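PDB 1FVP: flavoprotein 390 from Photobacterium phosphoreum, which binds FMN carrying a covalently attached myristate, two per subunit, as a homodimer of the bacterial luciferase family. Local coordinates for residues Tyr6-Asn12 against Tyr42-Asp48; Met129-Asn133 against Leu145-Ile149. All coordinates share one frame; numbering follows the deposited sequence.

Contact 1 (Tyr6-Asn12 against Tyr42-Asp48). With FMA (6-(3-tetradecanoic acid) flavine mononucleotide), chain E.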
loop_
_atom_site.group_PDB
_atom_site.type_symbol
_atom_site.label_atom_id
_atom_site.label_comp_id
_atom_site.label_asym_id
_atom_site.label_seq_id
_atom_site.Cartn_x
_atom_site.Cartn_y
_atom_site.Cartn_z
ATOM N N TYR A 6 -0.769 -12.540 9.494
ATOM C CA TYR A 6 -1.327 -11.387 10.204
ATOM C C TYR A 6 -0.592 -10.109 9.816
ATOM O O TYR A 6 0.642 -10.093 9.724
ATOM C CB TYR A 6 -1.227 -11.575 11.724
ATOM C CG TYR A 6 -2.018 -12.750 12.228
ATOM C CD1 TYR A 6 -3.404 -12.654 12.396
ATOM C CD2 TYR A 6 -1.398 -13.949 12.539
ATOM C CE1 TYR A 6 -4.151 -13.730 12.870
ATOM C CE2 TYR A 6 -2.131 -15.042 13.002
ATOM C CZ TYR A 6 -3.504 -14.925 13.166
ATOM O OH TYR A 6 -4.188 -16.008 13.629
ATOM N N GLY A 7 -1.385 -9.078 9.619
ATOM C CA GLY A 7 -0.876 -7.743 9.230
ATOM C C GLY A 7 -1.504 -6.713 10.162
ATOM O O GLY A 7 -2.313 -7.120 11.006
ATOM N N VAL A 8 -1.134 -5.462 10.020
ATOM C CA VAL A 8 -1.661 -4.367 10.859
ATOM C C VAL A 8 -2.105 -3.250 9.910
ATOM O O VAL A 8 -1.552 -3.164 8.796
ATOM C CB VAL A 8 -0.576 -3.917 11.852
ATOM C CG1 VAL A 8 -0.832 -2.538 12.432
ATOM C CG2 VAL A 8 -0.323 -4.920 12.956
ATOM N N PHE A 9 -3.040 -2.429 10.349
ATOM C CA PHE A 9 -3.513 -1.306 9.520
ATOM C C PHE A 9 -3.812 -0.122 10.456
ATOM O O PHE A 9 -4.005 -0.331 11.656
ATOM C CB PHE A 9 -4.707 -1.658 8.678
ATOM C CG PHE A 9 -6.052 -1.599 9.338
ATOM C CD1 PHE A 9 -6.789 -0.413 9.330
ATOM C CD2 PHE A 9 -6.574 -2.729 9.959
ATOM C CE1 PHE A 9 -8.031 -0.361 9.931
ATOM C CE2 PHE A 9 -7.831 -2.698 10.576
ATOM C CZ PHE A 9 -8.539 -1.496 10.555
ATOM N N PHE A 10 -3.881 1.032 9.845
ATOM C CA PHE A 10 -4.142 2.314 10.491
ATOM C C PHE A 10 -5.115 3.141 9.630
ATOM O O PHE A 10 -4.963 3.102 8.393
ATOM C CB PHE A 10 -2.869 3.141 10.629
ATOM C CG PHE A 10 -1.629 2.519 11.143
ATOM C CD1 PHE A 10 -0.738 1.886 10.296
ATOM C CD2 PHE A 10 -1.318 2.588 12.501
ATOM C CE1 PHE A 10 0.429 1.323 10.786
ATOM C CE2 PHE A 10 -0.161 2.022 13.034
ATOM C CZ PHE A 10 0.722 1.391 12.153
ATOM N N VAL A 11 -6.023 3.886 10.252
ATOM C CA VAL A 11 -6.881 4.708 9.362
ATOM C C VAL A 11 -5.971 5.903 9.099
ATOM O O VAL A 11 -4.825 5.900 9.591
ATOM C CB VAL A 11 -8.248 4.956 9.944
ATOM C CG1 VAL A 11 -8.999 3.659 10.258
ATOM C CG2 VAL A 11 -8.168 5.839 11.171
ATOM N N ASN A 12 -6.401 6.869 8.357
ATOM C CA ASN A 12 -5.578 8.059 8.048
ATOM C C ASN A 12 -6.592 9.195 8.210
ATOM O O ASN A 12 -7.393 9.481 7.308
ATOM C CB ASN A 12 -4.911 7.941 6.710
ATOM C CG ASN A 12 -4.176 9.159 6.197
ATOM O OD1 ASN A 12 -3.768 10.059 6.954
ATOM N ND2 ASN A 12 -3.990 9.197 4.870
ATOM N N TYR A 42 3.500 -9.643 12.570
ATOM C CA TYR A 42 2.828 -8.519 11.837
ATOM C C TYR A 42 3.731 -8.273 10.626
ATOM O O TYR A 42 4.786 -7.605 10.729
ATOM C CB TYR A 42 2.547 -7.294 12.706
ATOM C CG TYR A 42 1.838 -7.651 13.999
ATOM C CD1 TYR A 42 0.502 -8.022 14.023
ATOM C CD2 TYR A 42 2.528 -7.668 15.204
ATOM C CE1 TYR A 42 -0.149 -8.402 15.186
ATOM C CE2 TYR A 42 1.896 -8.050 16.372
ATOM C CZ TYR A 42 0.569 -8.409 16.367
ATOM O OH TYR A 42 0.014 -8.767 17.563
ATOM N N ASP A 43 3.343 -8.847 9.479
ATOM C CA ASP A 43 4.212 -8.683 8.292
ATOM C C ASP A 43 3.778 -7.698 7.237
ATOM O O ASP A 43 4.500 -7.625 6.208
ATOM C CB ASP A 43 4.732 -10.035 7.840
ATOM C CG ASP A 43 3.799 -11.209 7.865
ATOM O OD1 ASP A 43 2.696 -11.123 7.299
ATOM O OD2 ASP A 43 4.179 -12.259 8.435
ATOM N N VAL A 44 2.760 -6.889 7.387
ATOM C CA VAL A 44 2.325 -5.872 6.415
ATOM C C VAL A 44 1.502 -4.807 7.163
ATOM O O VAL A 44 0.798 -5.132 8.143
ATOM C CB VAL A 44 1.588 -6.445 5.212
ATOM C CG1 VAL A 44 2.229 -7.657 4.571
ATOM C CG2 VAL A 44 0.121 -6.776 5.501
ATOM N N ILE A 45 1.608 -3.562 6.737
ATOM C CA ILE A 45 0.867 -2.463 7.383
ATOM C C ILE A 45 0.054 -1.828 6.259
ATOM O O ILE A 45 0.615 -1.743 5.158
ATOM C CB ILE A 45 1.763 -1.502 8.224
ATOM C CG1 ILE A 45 2.392 -0.380 7.387
ATOM C CG2 ILE A 45 2.816 -2.295 9.043
ATOM C CD1 ILE A 45 3.846 0.066 7.690
ATOM N N ASN A 46 -1.154 -1.446 6.548
ATOM C CA ASN A 46 -2.090 -0.847 5.587
ATOM C C ASN A 46 -2.497 0.538 6.068
ATOM O O ASN A 46 -2.112 0.924 7.192
ATOM C CB ASN A 46 -3.219 -1.882 5.529
ATOM C CG ASN A 46 -4.400 -1.541 4.673
ATOM O OD1 ASN A 46 -4.258 -1.380 3.445
ATOM N ND2 ASN A 46 -5.593 -1.385 5.237
ATOM N N ILE A 47 -3.255 1.286 5.269
ATOM C CA ILE A 47 -3.725 2.623 5.611
ATOM C C ILE A 47 -5.111 2.930 5.056
ATOM O O ILE A 47 -5.236 3.577 4.025
ATOM C CB ILE A 47 -2.748 3.803 5.248
ATOM C CG1 ILE A 47 -1.368 3.589 5.893
ATOM C CG2 ILE A 47 -3.374 5.165 5.672
ATOM C CD1 ILE A 47 -0.534 4.834 6.244
ATOM N N ASP A 48 -6.130 2.500 5.763
ATOM C CA ASP A 48 -7.549 2.709 5.419
ATOM C C ASP A 48 -7.714 4.224 5.253
ATOM O O ASP A 48 -7.235 4.958 6.130
ATOM C CB ASP A 48 -8.475 2.094 6.450
ATOM C CG ASP A 48 -9.964 2.141 6.175
ATOM O OD1 ASP A 48 -10.567 3.220 5.989
ATOM O OD2 ASP A 48 -10.553 1.025 6.151
HETATM N N1 FMA E . -2.279 18.930 7.825
HETATM C C2 FMA E . -3.138 19.610 8.590
HETATM O O2 FMA E . -3.927 20.430 8.304
HETATM N N3 FMA E . -3.140 19.325 10.014
HETATM C C4 FMA E . -2.307 18.404 10.553
HETATM O O4 FMA E . -2.389 18.241 11.757
HETATM C C4A FMA E . -1.393 17.694 9.708
HETATM N N5 FMA E . -0.532 16.782 10.105
HETATM C C5A FMA E . 0.336 16.084 9.356
HETATM C C6 FMA E . 1.219 15.148 9.879
HETATM C C7 FMA E . 2.062 14.484 9.015
HETATM C C7M FMA E . 3.094 13.400 9.487
HETATM C C8 FMA E . 2.065 14.755 7.602
HETATM C C8M FMA E . 2.967 14.058 6.640
HETATM C C9 FMA E . 1.183 15.696 7.122
HETATM C C9A FMA E . 0.322 16.384 7.925
HETATM N N10 FMA E . -0.585 17.345 7.513
HETATM C C10 FMA E . -1.453 18.038 8.256
HETATM C C1B FMA E . -0.641 17.709 6.026
HETATM C C2B FMA E . 0.651 18.517 5.572
HETATM O O2B FMA E . 1.108 19.270 6.661
HETATM C C3B FMA E . 0.175 19.404 4.437
HETATM O "O3'" FMA E . -0.959 20.087 4.784
HETATM C C4B FMA E . 0.018 18.592 3.149
HETATM O "O4'" FMA E . 0.431 17.197 3.411
HETATM C C5B FMA E . 0.968 19.229 2.106
HETATM O "O5'" FMA E . 0.729 18.418 0.821
HETATM P P FMA E . 0.506 19.046 -0.609
HETATM O O1P FMA E . 0.885 20.544 -0.319
HETATM O O2P FMA E . 1.545 18.434 -1.411
HETATM O O3P FMA E . -0.740 18.673 -1.033
HETATM C "C1'" FMA E . 2.118 16.762 12.896
HETATM O "O1'" FMA E . 2.887 15.905 13.474
HETATM O "O2'" FMA E . 2.059 17.942 13.313
HETATM C "C2'" FMA E . 0.986 16.135 12.171
HETATM C "C3'" FMA E . 1.223 14.903 11.323
HETATM C "C4'" FMA E . 0.660 13.649 11.877
HETATM C "C5'" FMA E . 0.593 12.384 11.055
HETATM C "C6'" FMA E . -0.582 11.497 11.265
HETATM C "C7'" FMA E . -1.951 12.153 11.340
HETATM C "C8'" FMA E . -3.052 11.280 11.785
HETATM C "C9'" FMA E . -3.258 9.920 11.106
HETATM C C11 FMA E . -2.554 8.816 11.850
HETATM C C12 FMA E . -1.277 8.271 11.312
HETATM C C13 FMA E . -1.279 7.203 10.282
HETATM C C14 FMA E . -0.807 5.836 10.674
HETATM C C15 FMA E . 0.532 5.408 10.159
#
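Val8 against Tyr42, Phe10 against Ile45 and Phe9 against Asn46 are the side-chain pairs that join strands 6-11 and 42-48, the two parallel strands of a beta-alpha-beta unit whose crossover contains helix 23-38. The backbones hold the ladder together: Val8 N gives its hydrogen to Val44 O at 2.7 Å, and Phe10 N is bonded to Asn46 O at 3.2 Å. On the face that carries Val8, Phe10 and Ile45, helix 23-38 lays Leu32 and Ile35 over the strands. Here the CG2 methyl of Val8, anti to its own carbonyl carbon, comes slantwise onto the Tyr42 ring and meets CD1 at 3.4 Å; the phenol oxygen of that tyrosine is hydrogen-bonded to Met214 O. The Phe10 ring leans across Ile45, with CE1 4.0 Å from the Ile45 CB. One face of the same ring takes the fatty tail of the bound flavin adduct, whose terminal C15 sits above it, displaced toward the rim, while Phe10 CB lies 3.4 Å from C14. The side chain of Tyr6 touches a second bound adduct. On the other face of the sheet, Phe9 CB meets Asn46 CB at 3.5 Å. The amide plane is turned 62° from the ring, with CG of Asn46 anti to its backbone N (chi1 177°) and ND2 swung toward Phe9 CB. Phe9 and Asp48 then run side by side in the same direction, and Met129 and Leu198 pack against this face. The second subunit meets strand 42-48 from Ile45 onward: its Thr67 OG1 is hydrogen-bonded to Ile45 O, its Phe65 packs on Ile47, and Asn12 ND2 is hydrogen-bonded to its Ala63 O. In the same side chain, Asn12 CB touches the Ile47 CG2 methyl at 3.3 Å.

Contact 2 (Met129-Asn133 against Leu145-Ile149). With FMA (6-(3-tetradecanoic acid) flavine mononucleotide), chain D.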
loop_
_atom_site.group_PDB
_atom_site.type_symbol
_atom_site.label_atom_id
_atom_site.label_comp_id
_atom_site.label_asym_id
_atom_site.label_seq_id
_atom_site.Cartn_x
_atom_site.Cartn_y
_atom_site.Cartn_z
ATOM N N MET A 129 -10.447 -6.751 7.838
ATOM C CA MET A 129 -10.031 -5.543 8.531
ATOM C C MET A 129 -10.917 -5.228 9.761
ATOM O O MET A 129 -12.043 -4.713 9.598
ATOM C CB MET A 129 -10.007 -4.283 7.691
ATOM C CG MET A 129 -9.473 -4.383 6.318
ATOM S SD MET A 129 -9.145 -2.688 5.683
ATOM C CE MET A 129 -10.760 -1.949 5.924
ATOM N N LEU A 130 -10.332 -5.460 10.916
ATOM C CA LEU A 130 -10.887 -5.248 12.231
ATOM C C LEU A 130 -10.088 -4.231 13.079
ATOM O O LEU A 130 -8.863 -4.123 13.093
ATOM C CB LEU A 130 -10.872 -6.582 12.982
ATOM C CG LEU A 130 -11.339 -7.855 12.359
ATOM C CD1 LEU A 130 -10.625 -9.046 12.978
ATOM C CD2 LEU A 130 -12.849 -7.960 12.575
ATOM N N HIS A 131 -10.859 -3.526 13.876
ATOM C CA HIS A 131 -10.514 -2.500 14.839
ATOM C C HIS A 131 -10.413 -3.062 16.248
ATOM O O HIS A 131 -11.335 -2.757 17.030
ATOM C CB HIS A 131 -11.601 -1.372 14.899
ATOM C CG HIS A 131 -11.008 -0.083 14.467
ATOM N ND1 HIS A 131 -11.400 0.704 13.426
ATOM C CD2 HIS A 131 -9.918 0.531 15.014
ATOM C CE1 HIS A 131 -10.589 1.759 13.364
ATOM N NE2 HIS A 131 -9.679 1.679 14.295
ATOM N N VAL A 132 -9.413 -3.825 16.600
ATOM C CA VAL A 132 -9.281 -4.373 17.961
ATOM C C VAL A 132 -9.165 -3.308 19.050
ATOM O O VAL A 132 -8.687 -2.170 18.847
ATOM C CB VAL A 132 -8.044 -5.301 17.985
ATOM C CG1 VAL A 132 -7.511 -5.597 19.367
ATOM C CG2 VAL A 132 -8.363 -6.610 17.279
ATOM N N ASN A 133 -9.582 -3.716 20.237
ATOM C CA ASN A 133 -9.525 -2.886 21.464
ATOM C C ASN A 133 -9.745 -3.865 22.622
ATOM O O ASN A 133 -10.911 -4.170 22.832
ATOM C CB ASN A 133 -10.509 -1.737 21.469
ATOM C CG ASN A 133 -10.467 -0.953 22.759
ATOM O OD1 ASN A 133 -10.331 -1.563 23.809
ATOM N ND2 ASN A 133 -10.562 0.367 22.722
ATOM N N LEU A 145 -13.704 2.480 21.836
ATOM C CA LEU A 145 -13.719 2.284 20.372
ATOM C C LEU A 145 -14.822 3.142 19.759
ATOM O O LEU A 145 -14.734 3.483 18.568
ATOM C CB LEU A 145 -13.750 0.803 20.064
ATOM C CG LEU A 145 -13.840 0.277 18.657
ATOM C CD1 LEU A 145 -12.474 0.141 18.014
ATOM C CD2 LEU A 145 -14.494 -1.103 18.696
ATOM N N LYS A 146 -15.802 3.501 20.578
ATOM C CA LYS A 146 -16.936 4.334 20.153
ATOM C C LYS A 146 -16.529 5.806 20.093
ATOM O O LYS A 146 -17.368 6.712 19.931
ATOM C CB LYS A 146 -18.192 4.181 20.994
ATOM C CG LYS A 146 -19.444 4.815 20.387
ATOM C CD LYS A 146 -20.676 4.663 21.255
ATOM C CE LYS A 146 -21.141 3.222 21.366
ATOM N NZ LYS A 146 -22.464 3.104 22.030
ATOM N N LEU A 147 -15.233 6.012 20.219
ATOM C CA LEU A 147 -14.652 7.351 20.164
ATOM C C LEU A 147 -13.749 7.437 18.947
ATOM O O LEU A 147 -13.609 8.523 18.352
ATOM C CB LEU A 147 -14.048 7.713 21.515
ATOM C CG LEU A 147 -14.742 8.920 22.164
ATOM C CD1 LEU A 147 -15.922 8.453 22.992
ATOM C CD2 LEU A 147 -13.735 9.683 23.010
ATOM N N TYR A 148 -13.168 6.305 18.577
ATOM C CA TYR A 148 -12.284 6.262 17.389
ATOM C C TYR A 148 -13.138 6.427 16.126
ATOM O O TYR A 148 -12.719 7.045 15.137
ATOM C CB TYR A 148 -11.471 4.971 17.362
ATOM C CG TYR A 148 -10.224 5.074 16.521
ATOM C CD1 TYR A 148 -9.122 5.771 17.027
ATOM C CD2 TYR A 148 -10.121 4.508 15.251
ATOM C CE1 TYR A 148 -7.947 5.884 16.287
ATOM C CE2 TYR A 148 -8.950 4.613 14.500
ATOM C CZ TYR A 148 -7.863 5.304 15.015
ATOM O OH TYR A 148 -6.703 5.425 14.298
ATOM N N ILE A 149 -14.340 5.876 16.184
ATOM C CA ILE A 149 -15.367 5.883 15.164
ATOM C C ILE A 149 -16.203 7.170 15.151
ATOM O O ILE A 149 -16.257 7.869 14.136
ATOM C CB ILE A 149 -16.409 4.710 15.307
ATOM C CG1 ILE A 149 -15.763 3.403 15.737
ATOM C CG2 ILE A 149 -17.215 4.622 13.980
ATOM C CD1 ILE A 149 -14.908 2.665 14.684
HETATM N N1 FMA D . -7.763 -22.750 12.333
HETATM C C2 FMA D . -6.819 -22.687 11.392
HETATM O O2 FMA D . -6.785 -23.224 10.350
HETATM N N3 FMA D . -5.647 -21.854 11.621
HETATM C C4 FMA D . -5.504 -21.156 12.765
HETATM O O4 FMA D . -4.507 -20.482 12.913
HETATM C C4A FMA D . -6.525 -21.242 13.762
HETATM N N5 FMA D . -6.485 -20.609 14.907
HETATM C C5A FMA D . -7.408 -20.653 15.881
HETATM C C6 FMA D . -7.280 -19.940 17.070
HETATM C C7 FMA D . -8.279 -20.050 18.004
HETATM C C7M FMA D . -8.254 -19.291 19.377
HETATM C C8 FMA D . -9.436 -20.885 17.782
HETATM C C8M FMA D . -10.546 -21.038 18.771
HETATM C C9 FMA D . -9.527 -21.579 16.595
HETATM C C9A FMA D . -8.574 -21.504 15.622
HETATM N N10 FMA D . -8.612 -22.171 14.405
HETATM C C10 FMA D . -7.683 -22.121 13.451
HETATM C C1B FMA D . -9.809 -23.067 14.081
HETATM C C2B FMA D . -10.129 -23.211 12.531
HETATM O O2B FMA D . -11.511 -22.904 12.506
HETATM C C3B FMA D . -9.803 -24.617 12.080
HETATM O "O3'" FMA D . -8.892 -25.227 12.937
HETATM C C4B FMA D . -9.287 -24.748 10.643
HETATM O "O4'" FMA D . -10.258 -24.189 9.686
HETATM C C5B FMA D . -9.065 -26.242 10.277
HETATM O "O5'" FMA D . -9.958 -26.514 9.041
HETATM P P FMA D . -10.996 -27.686 8.822
HETATM O O1P FMA D . -10.016 -28.909 8.755
HETATM O O2P FMA D . -11.865 -27.730 9.981
HETATM O O3P FMA D . -11.755 -27.378 7.709
HETATM C "C1'" FMA D . -3.904 -19.428 18.408
HETATM O "O1'" FMA D . -4.552 -19.228 19.505
HETATM O "O2'" FMA D . -2.723 -19.788 18.468
HETATM C "C2'" FMA D . -4.787 -19.882 17.294
HETATM C "C3'" FMA D . -6.095 -19.081 17.232
HETATM C "C4'" FMA D . -5.924 -17.984 16.226
HETATM C "C5'" FMA D . -5.501 -16.605 16.673
HETATM C "C6'" FMA D . -6.299 -15.496 16.035
HETATM C "C7'" FMA D . -5.521 -14.191 15.942
HETATM C "C8'" FMA D . -6.074 -13.042 16.673
HETATM C "C9'" FMA D . -7.018 -12.081 15.970
HETATM C C11 FMA D . -7.778 -11.195 16.907
HETATM C C12 FMA D . -7.174 -10.621 18.136
HETATM C C13 FMA D . -7.947 -9.648 18.962
HETATM C C14 FMA D . -7.258 -9.064 20.154
HETATM C C15 FMA D . -6.473 -10.045 20.978
#
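His131 meets Leu145, Tyr148 and Ile149 in a buried helix-on-strand contact, where helix 138-155 packs against the later part of strand 126-134, the strand just before it in the chain. This is a strand followed by its covering helix within the alpha/beta fold of the luciferase family, and it is held by side-chain packing. The imidazole does most of the touching. Its plane is tilted 68° from the Tyr148 ring, with the centroids 4.8 Å apart, so the pair is oblique. The two side chains cross nearly at right angles, and His131 NE2 lies about equally near Tyr148 CD2 and CE2, 3.0 Å from CD2. With its CG anti to the backbone N (chi1 -158°), Tyr148 extends from the helix toward the strand, bringing that side of its ring to the imidazole. Leu145 does the same one turn earlier: its CD1 methyl is wedged beside the histidine, 3.6 Å from His131 CB and 3.3 Å from His131 O. Ile149 CD1 approaches the ND1 side of the imidazole, 4.2 Å from His131 ND1. Trp96 and Val11 also pack on the histidine side chain, and Asn172 accepts a hydrogen bond from its backbone N. Farther along, the Asn133 amide runs antiparallel alongside Leu145, ND2 reaching Leu145 CB at 4.2 Å. The next residue after His131 turns away from the helix: Val132 carries its methyls to the tail of a bound flavin adduct, CG2 lying 3.5 Å from C13 and CG1 3.6 Å from C14.

Both contacts are buried and reach the same sheet, but contact 1 joins two of its strands and contact 2 seats a helix on one. In contact 1 backbone hydrogen bonds do much of the work and side chains fill both faces; in contact 2 packing round one imidazole carries the join. They meet directly: Met129 of 129-133 lies against Asp48 and Asn46 of 42-48, and Val11 CG2 touches Tyr148 OH at 3.5 Å. Phe10 meets the fatty-acid tail of one flavin adduct, while Tyr6 and Val132 both border a second. Contact 1 extends to the second subunit, whereas no other protein chain touches 129-133 or 145-149.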